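Local structure of actin-related protein 8 (Homo sapiens, 4FO0) at residues A[26-31]-A[550-555]; A[19-24]-A[202-207]; A[40-45]-A[178-183]. The protein binds ATP as a non-polymerising, weakly ATP-hydrolysing actin relative and serves as a proposed core subunit of the INO80 chromatin-remodelling complex. All coordinates share one frame; numbering follows the deposited sequence.

Contact 1 of 3, residues A[26-31]-A[550-555]; sequences TLRIGR and PRLIAW. With ATP (adenosine-5'-triphosphate), chain C.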
loop_
_atom_site.group_PDB
_atom_site.type_symbol
_atom_site.label_atom_id
_atom_site.label_comp_id
_atom_site.label_asym_id
_atom_site.label_seq_id
_atom_site.Cartn_x
_atom_site.Cartn_y
_atom_site.Cartn_z
ATOM N N THR A 26 -5.437 -3.335 -0.963
ATOM C CA THR A 26 -5.463 -4.654 -1.591
ATOM C C THR A 26 -5.202 -5.780 -0.613
ATOM O O THR A 26 -4.213 -5.757 0.111
ATOM C CB THR A 26 -4.447 -4.767 -2.727
ATOM O OG1 THR A 26 -4.699 -3.741 -3.695
ATOM C CG2 THR A 26 -4.552 -6.136 -3.391
ATOM N N LEU A 27 -6.109 -6.752 -0.586
ATOM C CA LEU A 27 -5.851 -8.012 0.080
ATOM C C LEU A 27 -5.074 -8.947 -0.866
ATOM O O LEU A 27 -5.409 -9.105 -2.042
ATOM C CB LEU A 27 -7.166 -8.662 0.504
ATOM C CG LEU A 27 -7.046 -10.139 0.916
ATOM C CD1 LEU A 27 -6.171 -10.315 2.160
ATOM C CD2 LEU A 27 -8.424 -10.738 1.138
ATOM N N ARG A 28 -4.013 -9.545 -0.371
ATOM C CA ARG A 28 -3.309 -10.539 -1.169
ATOM C C ARG A 28 -3.419 -11.871 -0.454
ATOM O O ARG A 28 -3.020 -12.012 0.710
ATOM C CB ARG A 28 -1.863 -10.107 -1.468
ATOM C CG ARG A 28 -1.827 -9.219 -2.708
ATOM C CD ARG A 28 -0.583 -8.380 -2.860
ATOM N NE ARG A 28 -0.686 -7.110 -2.152
ATOM C CZ ARG A 28 -0.851 -5.916 -2.726
ATOM N NH1 ARG A 28 -0.937 -5.790 -4.046
ATOM N NH2 ARG A 28 -0.917 -4.833 -1.961
ATOM N N ILE A 29 -4.024 -12.834 -1.133
ATOM C CA ILE A 29 -4.362 -14.089 -0.474
ATOM C C ILE A 29 -4.211 -15.280 -1.425
ATOM O O ILE A 29 -4.495 -15.166 -2.618
ATOM C CB ILE A 29 -5.788 -14.013 0.111
ATOM C CG1 ILE A 29 -6.130 -15.276 0.885
ATOM C CG2 ILE A 29 -6.826 -13.767 -0.989
ATOM C CD1 ILE A 29 -7.375 -15.132 1.729
ATOM N N GLY A 30 -3.739 -16.411 -0.905
ATOM C CA GLY A 30 -3.552 -17.598 -1.729
ATOM C C GLY A 30 -2.988 -18.775 -0.964
ATOM O O GLY A 30 -2.619 -18.636 0.202
ATOM N N ARG A 31 -2.931 -19.939 -1.607
ATOM C CA ARG A 31 -2.240 -21.098 -1.034
ATOM C C ARG A 31 -0.739 -20.860 -1.090
ATOM O O ARG A 31 -0.228 -20.226 -2.028
ATOM C CB ARG A 31 -2.541 -22.367 -1.824
ATOM C CG ARG A 31 -3.984 -22.768 -1.882
ATOM C CD ARG A 31 -4.174 -23.854 -2.910
ATOM N NE ARG A 31 -5.584 -24.026 -3.257
ATOM C CZ ARG A 31 -6.386 -24.939 -2.716
ATOM N NH1 ARG A 31 -5.928 -25.774 -1.783
ATOM N NH2 ARG A 31 -7.653 -25.017 -3.101
ATOM N N PRO A 550 7.128 -5.894 -6.638
ATOM C CA PRO A 550 7.347 -5.393 -5.274
ATOM C C PRO A 550 6.105 -5.556 -4.395
ATOM O O PRO A 550 6.188 -5.667 -3.171
ATOM C CB PRO A 550 7.644 -3.907 -5.486
ATOM C CG PRO A 550 8.078 -3.791 -6.911
ATOM C CD PRO A 550 7.405 -4.876 -7.668
ATOM N N ARG A 551 4.942 -5.566 -5.025
ATOM C CA ARG A 551 3.713 -5.761 -4.277
ATOM C C ARG A 551 3.587 -7.143 -3.676
ATOM O O ARG A 551 2.868 -7.318 -2.700
ATOM C CB ARG A 551 2.513 -5.454 -5.156
ATOM C CG ARG A 551 2.362 -3.971 -5.382
ATOM C CD ARG A 551 1.467 -3.696 -6.528
ATOM N NE ARG A 551 1.986 -4.322 -7.730
ATOM C CZ ARG A 551 1.433 -4.186 -8.921
ATOM N NH1 ARG A 551 0.339 -3.445 -9.059
ATOM N NH2 ARG A 551 1.969 -4.792 -9.964
ATOM N N LEU A 552 4.287 -8.122 -4.250
ATOM C CA LEU A 552 4.115 -9.520 -3.842
ATOM C C LEU A 552 5.245 -10.118 -3.002
ATOM O O LEU A 552 5.121 -11.248 -2.528
ATOM C CB LEU A 552 3.889 -10.397 -5.061
ATOM C CG LEU A 552 2.791 -9.908 -6.002
ATOM C CD1 LEU A 552 2.780 -10.755 -7.263
ATOM C CD2 LEU A 552 1.439 -9.945 -5.313
ATOM N N ILE A 553 6.334 -9.371 -2.821
ATOM C CA ILE A 553 7.490 -9.874 -2.096
ATOM C C ILE A 553 7.129 -10.405 -0.702
ATOM O O ILE A 553 7.555 -11.501 -0.311
ATOM C CB ILE A 553 8.598 -8.804 -1.958
ATOM C CG1 ILE A 553 8.888 -8.155 -3.308
ATOM C CG2 ILE A 553 9.864 -9.420 -1.388
ATOM C CD1 ILE A 553 9.071 -9.151 -4.413
ATOM N N ALA A 554 6.355 -9.633 0.052
ATOM C CA ALA A 554 6.043 -10.025 1.415
ATOM C C ALA A 554 5.131 -11.250 1.420
ATOM O O ALA A 554 5.357 -12.223 2.158
ATOM C CB ALA A 554 5.418 -8.887 2.161
ATOM N N TRP A 555 4.099 -11.210 0.590
ATOM C CA TRP A 555 3.232 -12.362 0.496
ATOM C C TRP A 555 4.068 -13.602 0.130
ATOM O O TRP A 555 3.941 -14.650 0.753
ATOM C CB TRP A 555 2.083 -12.141 -0.502
ATOM C CG TRP A 555 1.190 -13.330 -0.537
ATOM C CD1 TRP A 555 0.073 -13.548 0.231
ATOM C CD2 TRP A 555 1.375 -14.511 -1.321
ATOM N NE1 TRP A 555 -0.455 -14.784 -0.048
ATOM C CE2 TRP A 555 0.328 -15.397 -0.995
ATOM C CE3 TRP A 555 2.322 -14.905 -2.273
ATOM C CZ2 TRP A 555 0.199 -16.647 -1.598
ATOM C CZ3 TRP A 555 2.197 -16.145 -2.862
ATOM C CH2 TRP A 555 1.144 -17.002 -2.528
HETATM P PG ATP C . -0.895 -0.233 2.669
HETATM O O1G ATP C . 0.367 -1.048 2.601
HETATM O O2G ATP C . -1.942 -0.745 3.628
HETATM O O3G ATP C . -0.699 1.266 2.750
HETATM P PB ATP C . -1.544 -1.741 0.271
HETATM O O1B ATP C . -2.954 -1.839 -0.247
HETATM O O2B ATP C . -0.783 -2.925 0.847
HETATM O O3B ATP C . -1.562 -0.450 1.230
HETATM P PA ATP C . 0.054 -1.825 -2.092
HETATM O O1A ATP C . -1.004 -2.617 -2.816
HETATM O O2A ATP C . 1.356 -2.447 -1.659
HETATM O O3A ATP C . -0.655 -1.061 -0.881
HETATM O "O5'" ATP C . 0.401 -0.569 -3.014
HETATM C "C5'" ATP C . -0.687 0.187 -3.521
HETATM C "C4'" ATP C . -0.140 1.459 -4.119
HETATM O "O4'" ATP C . 0.780 1.093 -5.136
HETATM C "C3'" ATP C . -1.210 2.309 -4.784
HETATM O "O3'" ATP C . -1.091 3.665 -4.340
HETATM C "C2'" ATP C . -0.896 2.211 -6.256
HETATM O "O2'" ATP C . -1.230 3.389 -6.975
HETATM C "C1'" ATP C . 0.597 2.009 -6.209
HETATM N N9 ATP C . 1.102 1.520 -7.500
HETATM C C8 ATP C . 0.820 0.339 -8.067
HETATM N N7 ATP C . 1.446 0.221 -9.262
HETATM C C5 ATP C . 2.144 1.345 -9.462
HETATM C C6 ATP C . 3.013 1.870 -10.527
HETATM N N6 ATP C . 3.258 1.116 -11.629
HETATM N N1 ATP C . 3.545 3.108 -10.349
HETATM C C2 ATP C . 3.299 3.853 -9.254
HETATM N N3 ATP C . 2.502 3.433 -8.248
HETATM C C4 ATP C . 1.912 2.210 -8.297
#
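R28 on strand 26-31 meets R551, L552 and W555 of segment 550-555, and its side chain can be followed outward from the strand. CB lies 4.3 Å from CD1 of W555, a loose apolar approach. At the first bond CG is anti to the carbonyl carbon (chi1 -86°), and the chain then bends at chi3, which turns the tip toward the phosphates. On the way, CD packs against L552 CD2 at 3.5 Å. The guanidinium is sandwiched: the carbonyl O of R551 sits over one face, 3.6 Å from R28 NE, while the methyl CG2 of T26 lies over the centre of the other, 3.7 Å above the plane. R28 NH1 touches R551 CB at 3.6 Å. NH2 ends the chain with a nearly straight hydrogen bond (169°) to ATP O1A, near the guanidinium plane, although its modelled length is too short to trust; a second bond to O2B is weak. Farther along the strand, the W555 indole takes R31 O at its edge, 3.5 Å from CH2, and gives its NE1 proton to V19 O of the neighbouring strand. T26 N adds a 3.0 Å hydrogen bond to ATP O1B. A basic residue on the second strand of the first hairpin, reaching back to the nucleotide phosphates, recalls actin, which has a lysine at the equivalent place.

Contact 2 of 3, residues A[19-24]-A[202-207]; sequences VIHPGS and ILLIPD. With ATP (adenosine-5'-triphosphate), chain C.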
loop_
_atom_site.group_PDB
_atom_site.type_symbol
_atom_site.label_atom_id
_atom_site.label_comp_id
_atom_site.label_asym_id
_atom_site.label_seq_id
_atom_site.Cartn_x
_atom_site.Cartn_y
_atom_site.Cartn_z
ATOM N N VAL A 19 -1.983 -18.289 2.842
ATOM C CA VAL A 19 -1.187 -17.128 3.229
ATOM C C VAL A 19 -1.967 -15.838 2.997
ATOM O O VAL A 19 -2.450 -15.575 1.889
ATOM C CB VAL A 19 0.163 -17.098 2.500
ATOM C CG1 VAL A 19 0.933 -15.828 2.832
ATOM C CG2 VAL A 19 0.976 -18.327 2.880
ATOM N N ILE A 20 -2.106 -15.048 4.059
ATOM C CA ILE A 20 -2.955 -13.859 4.014
ATOM C C ILE A 20 -2.213 -12.561 4.310
ATOM O O ILE A 20 -1.687 -12.354 5.411
ATOM C CB ILE A 20 -4.128 -13.985 4.974
ATOM C CG1 ILE A 20 -4.834 -15.321 4.747
ATOM C CG2 ILE A 20 -5.090 -12.800 4.800
ATOM C CD1 ILE A 20 -5.936 -15.609 5.746
ATOM N N HIS A 21 -2.176 -11.687 3.312
ATOM C CA HIS A 21 -1.531 -10.395 3.472
ATOM C C HIS A 21 -2.523 -9.279 3.209
ATOM O O HIS A 21 -2.747 -8.886 2.061
ATOM C CB HIS A 21 -0.368 -10.252 2.509
ATOM C CG HIS A 21 0.475 -9.053 2.779
ATOM N ND1 HIS A 21 1.430 -8.597 1.891
ATOM C CD2 HIS A 21 0.512 -8.209 3.839
ATOM C CE1 HIS A 21 2.021 -7.530 2.398
ATOM N NE2 HIS A 21 1.480 -7.270 3.577
ATOM N N PRO A 22 -3.119 -8.761 4.277
ATOM C CA PRO A 22 -4.088 -7.659 4.206
ATOM C C PRO A 22 -3.382 -6.345 3.874
ATOM O O PRO A 22 -2.204 -6.189 4.170
ATOM C CB PRO A 22 -4.646 -7.591 5.628
ATOM C CG PRO A 22 -4.074 -8.797 6.360
ATOM C CD PRO A 22 -2.815 -9.148 5.662
ATOM N N GLY A 23 -4.104 -5.421 3.255
ATOM C CA GLY A 23 -3.595 -4.089 2.970
ATOM C C GLY A 23 -4.736 -3.084 3.056
ATOM O O GLY A 23 -5.917 -3.461 3.045
ATOM N N SER A 24 -4.403 -1.805 3.148
ATOM C CA SER A 24 -5.427 -0.764 3.159
ATOM C C SER A 24 -6.300 -0.853 1.905
ATOM O O SER A 24 -7.514 -0.667 1.959
ATOM C CB SER A 24 -4.779 0.620 3.222
ATOM O OG SER A 24 -3.954 0.729 4.366
ATOM N N ILE A 202 -1.197 -18.617 7.408
ATOM C CA ILE A 202 -0.150 -17.676 7.743
ATOM C C ILE A 202 -0.681 -16.258 7.577
ATOM O O ILE A 202 -1.020 -15.839 6.468
ATOM C CB ILE A 202 1.046 -17.854 6.837
ATOM C CG1 ILE A 202 1.541 -19.312 6.910
ATOM C CG2 ILE A 202 2.102 -16.813 7.190
ATOM C CD1 ILE A 202 2.941 -19.475 7.453
ATOM N N LEU A 203 -0.760 -15.534 8.688
ATOM C CA LEU A 203 -1.229 -14.158 8.691
ATOM C C LEU A 203 -0.086 -13.149 8.812
ATOM O O LEU A 203 0.625 -13.109 9.822
ATOM C CB LEU A 203 -2.217 -13.930 9.837
ATOM C CG LEU A 203 -2.769 -12.499 9.989
ATOM C CD1 LEU A 203 -3.487 -12.036 8.723
ATOM C CD2 LEU A 203 -3.710 -12.382 11.172
ATOM N N LEU A 204 0.083 -12.323 7.787
ATOM C CA LEU A 204 1.070 -11.254 7.847
ATOM C C LEU A 204 0.468 -10.048 8.542
ATOM O O LEU A 204 -0.675 -9.673 8.275
ATOM C CB LEU A 204 1.482 -10.840 6.452
ATOM C CG LEU A 204 2.660 -11.557 5.830
ATOM C CD1 LEU A 204 2.413 -13.054 5.775
ATOM C CD2 LEU A 204 2.878 -10.967 4.447
ATOM N N ILE A 205 1.241 -9.433 9.426
ATOM C CA ILE A 205 0.770 -8.270 10.150
ATOM C C ILE A 205 1.775 -7.135 10.032
ATOM O O ILE A 205 2.940 -7.357 9.714
ATOM C CB ILE A 205 0.531 -8.585 11.632
ATOM C CG1 ILE A 205 1.854 -8.860 12.349
ATOM C CG2 ILE A 205 -0.378 -9.760 11.776
ATOM C CD1 ILE A 205 1.690 -9.021 13.826
ATOM N N PRO A 206 1.323 -5.907 10.298
ATOM C CA PRO A 206 2.212 -4.748 10.195
ATOM C C PRO A 206 3.412 -4.899 11.119
ATOM O O PRO A 206 3.350 -5.580 12.139
ATOM C CB PRO A 206 1.344 -3.585 10.681
ATOM C CG PRO A 206 -0.092 -4.081 10.572
ATOM C CD PRO A 206 -0.014 -5.561 10.815
ATOM N N ASP A 207 4.500 -4.246 10.746
ATOM C CA ASP A 207 5.710 -4.216 11.546
ATOM C C ASP A 207 5.448 -3.660 12.954
ATOM O O ASP A 207 5.810 -4.282 13.954
ATOM C CB ASP A 207 6.740 -3.368 10.808
ATOM C CG ASP A 207 8.137 -3.622 11.281
ATOM O OD1 ASP A 207 8.444 -4.794 11.590
ATOM O OD2 ASP A 207 8.919 -2.650 11.347
HETATM P PG ATP C . -0.895 -0.233 2.669
HETATM O O1G ATP C . 0.367 -1.048 2.601
HETATM O O2G ATP C . -1.942 -0.745 3.628
HETATM O O3G ATP C . -0.699 1.266 2.750
HETATM P PB ATP C . -1.544 -1.741 0.271
HETATM O O1B ATP C . -2.954 -1.839 -0.247
HETATM O O2B ATP C . -0.783 -2.925 0.847
HETATM O O3B ATP C . -1.562 -0.450 1.230
HETATM P PA ATP C . 0.054 -1.825 -2.092
HETATM O O1A ATP C . -1.004 -2.617 -2.816
HETATM O O2A ATP C . 1.356 -2.447 -1.659
HETATM O O3A ATP C . -0.655 -1.061 -0.881
HETATM O "O5'" ATP C . 0.401 -0.569 -3.014
HETATM C "C5'" ATP C . -0.687 0.187 -3.521
HETATM C "C4'" ATP C . -0.140 1.459 -4.119
HETATM O "O4'" ATP C . 0.780 1.093 -5.136
HETATM C "C3'" ATP C . -1.210 2.309 -4.784
HETATM O "O3'" ATP C . -1.091 3.665 -4.340
HETATM C "C2'" ATP C . -0.896 2.211 -6.256
HETATM O "O2'" ATP C . -1.230 3.389 -6.975
HETATM C "C1'" ATP C . 0.597 2.009 -6.209
HETATM N N9 ATP C . 1.102 1.520 -7.500
HETATM C C8 ATP C . 0.820 0.339 -8.067
HETATM N N7 ATP C . 1.446 0.221 -9.262
HETATM C C5 ATP C . 2.144 1.345 -9.462
HETATM C C6 ATP C . 3.013 1.870 -10.527
HETATM N N6 ATP C . 3.258 1.116 -11.629
HETATM N N1 ATP C . 3.545 3.108 -10.349
HETATM C C2 ATP C . 3.299 3.853 -9.254
HETATM N N3 ATP C . 2.502 3.433 -8.248
HETATM C C4 ATP C . 1.912 2.210 -8.297
#
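The parallel pairing of V19-H21 with I202-L204 belongs to the central sheet of an actin-fold domain, and beyond it the chain enters the first phosphate-binding loop. The evidence for register is direct: V19 bridges I202 and I20 bridges L203, with the two strand axes 4.8 Å apart and 18° from parallel. I20 spans the pair by both of its backbone polar groups, since its N donates to I202 O at 2.8 Å and its O accepts from L204 N at 3.0 Å. V19 and I202 lie side by side and point the same way, V19 CG2 meeting I202 CB at 4.0 Å. On the reverse face of the sheet, with I20, L203 CD1 reaches P22 CG at 4.1 Å, and W181 of helix 170-187 packs over this patch. Past the strand, S24 grips the gamma phosphate twice, N to ATP O2G at 2.7 Å and OG to the same oxygen at 2.6 Å, while G158 N is a further partner of S24 OG. G23, without a side chain, lets the loop run close to the ATP phosphates. CG of H21 is anti to the backbone N (chi1 -170°), which brings the ring beside L204; NE2 is hydrogen-bonded to E235, and the H21 side chain lies near the bound magnesium ion. One face of this imidazole receives L204 CD2 in a CH-pi contact, the methyl 3.6 Å from the ring centroid and 17° off the ring normal.

Contact 3 of 3, residues A[40-45]-A[178-183]; sequences IPHVIA and EVIWSH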
loop_
_atom_site.group_PDB
_atom_site.type_symbol
_atom_site.label_atom_id
_atom_site.label_comp_id
_atom_site.label_asym_id
_atom_site.label_seq_id
_atom_site.Cartn_x
_atom_site.Cartn_y
_atom_site.Cartn_z
ATOM N N ILE A 40 -7.259 -8.738 -4.269
ATOM C CA ILE A 40 -8.619 -8.233 -4.188
ATOM C C ILE A 40 -8.636 -6.848 -3.572
ATOM O O ILE A 40 -7.938 -6.602 -2.574
ATOM C CB ILE A 40 -9.490 -9.156 -3.303
ATOM C CG1 ILE A 40 -9.639 -10.521 -3.961
ATOM C CG2 ILE A 40 -10.848 -8.533 -3.029
ATOM C CD1 ILE A 40 -8.373 -11.325 -3.930
ATOM N N PRO A 41 -9.428 -5.938 -4.156
ATOM C CA PRO A 41 -9.700 -4.647 -3.497
ATOM C C PRO A 41 -10.284 -4.954 -2.139
ATOM O O PRO A 41 -11.298 -5.632 -2.039
ATOM C CB PRO A 41 -10.762 -3.996 -4.388
ATOM C CG PRO A 41 -10.569 -4.671 -5.749
ATOM C CD PRO A 41 -10.103 -6.072 -5.456
ATOM N N HIS A 42 -9.633 -4.486 -1.093
ATOM C CA HIS A 42 -10.008 -4.881 0.247
ATOM C C HIS A 42 -11.138 -3.987 0.750
ATOM O O HIS A 42 -10.938 -3.101 1.596
ATOM C CB HIS A 42 -8.783 -4.772 1.132
ATOM C CG HIS A 42 -8.942 -5.449 2.442
ATOM N ND1 HIS A 42 -9.110 -4.753 3.617
ATOM C CD2 HIS A 42 -8.987 -6.759 2.763
ATOM C CE1 HIS A 42 -9.241 -5.611 4.610
ATOM N NE2 HIS A 42 -9.162 -6.834 4.118
ATOM N N VAL A 43 -12.326 -4.219 0.203
ATOM C CA VAL A 43 -13.460 -3.317 0.367
ATOM C C VAL A 43 -14.768 -4.100 0.288
ATOM O O VAL A 43 -14.827 -5.176 -0.317
ATOM C CB VAL A 43 -13.468 -2.247 -0.737
ATOM C CG1 VAL A 43 -13.583 -2.917 -2.104
ATOM C CG2 VAL A 43 -14.609 -1.219 -0.519
ATOM N N ILE A 44 -15.815 -3.563 0.906
ATOM C CA ILE A 44 -17.099 -4.241 0.927
ATOM C C ILE A 44 -18.242 -3.233 0.847
ATOM O O ILE A 44 -18.210 -2.173 1.478
ATOM C CB ILE A 44 -17.270 -5.135 2.187
ATOM C CG1 ILE A 44 -18.663 -5.759 2.206
ATOM C CG2 ILE A 44 -17.095 -4.335 3.452
ATOM C CD1 ILE A 44 -18.851 -6.805 3.268
ATOM N N ALA A 45 -19.243 -3.559 0.043
ATOM C CA ALA A 45 -20.460 -2.755 -0.017
ATOM C C ALA A 45 -21.575 -3.479 0.725
ATOM O O ALA A 45 -21.834 -4.660 0.490
ATOM C CB ALA A 45 -20.866 -2.493 -1.459
ATOM N N GLU A 178 -14.102 -10.654 7.893
ATOM C CA GLU A 178 -14.453 -12.052 7.739
ATOM C C GLU A 178 -15.222 -12.288 6.451
ATOM O O GLU A 178 -14.934 -13.219 5.706
ATOM C CB GLU A 178 -15.256 -12.559 8.924
ATOM C CG GLU A 178 -15.823 -13.943 8.670
ATOM C CD GLU A 178 -16.287 -14.639 9.932
ATOM O OE1 GLU A 178 -16.379 -13.966 10.984
ATOM O OE2 GLU A 178 -16.552 -15.862 9.868
ATOM N N VAL A 179 -16.203 -11.443 6.184
ATOM C CA VAL A 179 -16.940 -11.569 4.942
ATOM C C VAL A 179 -16.018 -11.413 3.726
ATOM O O VAL A 179 -16.072 -12.213 2.791
ATOM C CB VAL A 179 -18.105 -10.580 4.875
ATOM C CG1 VAL A 179 -18.750 -10.596 3.492
ATOM C CG2 VAL A 179 -19.126 -10.921 5.942
ATOM N N ILE A 180 -15.166 -10.392 3.739
ATOM C CA ILE A 180 -14.251 -10.189 2.624
ATOM C C ILE A 180 -13.284 -11.372 2.454
ATOM O O ILE A 180 -13.117 -11.890 1.350
ATOM C CB ILE A 180 -13.472 -8.873 2.759
ATOM C CG1 ILE A 180 -14.425 -7.676 2.734
ATOM C CG2 ILE A 180 -12.448 -8.730 1.637
ATOM C CD1 ILE A 180 -13.726 -6.350 3.037
ATOM N N TRP A 181 -12.658 -11.806 3.542
ATOM C CA TRP A 181 -11.709 -12.905 3.464
ATOM C C TRP A 181 -12.372 -14.220 3.098
ATOM O O TRP A 181 -11.832 -14.984 2.312
ATOM C CB TRP A 181 -10.905 -13.058 4.758
ATOM C CG TRP A 181 -10.011 -11.901 4.994
ATOM C CD1 TRP A 181 -9.962 -10.752 4.258
ATOM C CD2 TRP A 181 -9.043 -11.752 6.039
ATOM N NE1 TRP A 181 -9.026 -9.900 4.777
ATOM C CE2 TRP A 181 -8.449 -10.484 5.874
ATOM C CE3 TRP A 181 -8.627 -12.559 7.101
ATOM C CZ2 TRP A 181 -7.453 -10.008 6.729
ATOM C CZ3 TRP A 181 -7.636 -12.092 7.943
ATOM C CH2 TRP A 181 -7.060 -10.825 7.756
ATOM N N SER A 182 -13.543 -14.485 3.660
ATOM C CA SER A 182 -14.235 -15.725 3.351
ATOM C C SER A 182 -14.658 -15.774 1.887
ATOM O O SER A 182 -14.455 -16.781 1.208
ATOM C CB SER A 182 -15.426 -15.894 4.270
ATOM O OG SER A 182 -14.984 -15.745 5.606
ATOM N N HIS A 183 -15.231 -14.683 1.399
ATOM C CA HIS A 183 -15.598 -14.578 -0.010
ATOM C C HIS A 183 -14.417 -14.894 -0.936
ATOM O O HIS A 183 -14.578 -15.571 -1.947
ATOM C CB HIS A 183 -16.161 -13.182 -0.309
ATOM C CG HIS A 183 -16.449 -12.939 -1.756
ATOM N ND1 HIS A 183 -17.595 -13.393 -2.374
ATOM C CD2 HIS A 183 -15.732 -12.297 -2.712
ATOM C CE1 HIS A 183 -17.575 -13.035 -3.648
ATOM N NE2 HIS A 183 -16.456 -12.367 -3.879
#
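H42 and W181 make the polar join between segment 40-45 and helix 170-187, and the walk along 40-45 starts at H42. H42 is the centre of an inverse gamma turn, whose V43 N to P41 O bond is weak. With CG anti to the backbone N (chi1 -166°), the imidazole is carried toward the helix, where NE2 accepts a hydrogen bond from W181 NE1 at 3.1 Å. The donor lies 4° out of the imidazole plane and the N-H...N angle is 153°; seen from the indole, the acceptor is tilted somewhat from the plane. The rings therefore meet rim to rim, neither over the other's face. Beside this bond, H42 CD2 rests 4.1 Å from I180 CG2. V43 directs its side chain away from the helix, so its backbone makes the contact, with C 3.7 Å from I180 CD1. At I44 the bond to CB is directed to the helix: CB packs on I180 CD1 at 3.8 Å, and I44 CD1 meets V179 CG1, also at 3.8 Å, the two side chains crossing at about a right angle. Y134 touches both I44 and V179 from the adjoining strand. Replacing H42 by leucine would probably leave the W181 indole N-H without its acceptor in this buried setting. Because NE2 is the acceptor, a neutral H42 would be expected to carry its proton on ND1, and protonation of NE2 would probably cost this bond.

All three contacts are buried and involve the same mixed sheet: contact 2 lies within it, while contacts 1 and 3 pack segment 550-555 and helix 170-187 against its strands. Contact 1 and contact 2 meet through the antiparallel strands 17-21 and 26-31, where G30 O to V19 N and R28 O to H21 N are probable hydrogen bonds. Both reach ATP, one at the alpha and beta phosphates and the other at the gamma phosphate. Contact 3 lies farther out and does not touch the nucleotide, yet W181 joins it to P22, L203 and L27. Backbone pairing dominates contact 2 and side-chain packing round an arginine contact 1; contact 3 combines aliphatic packing with one ring-to-ring hydrogen bond.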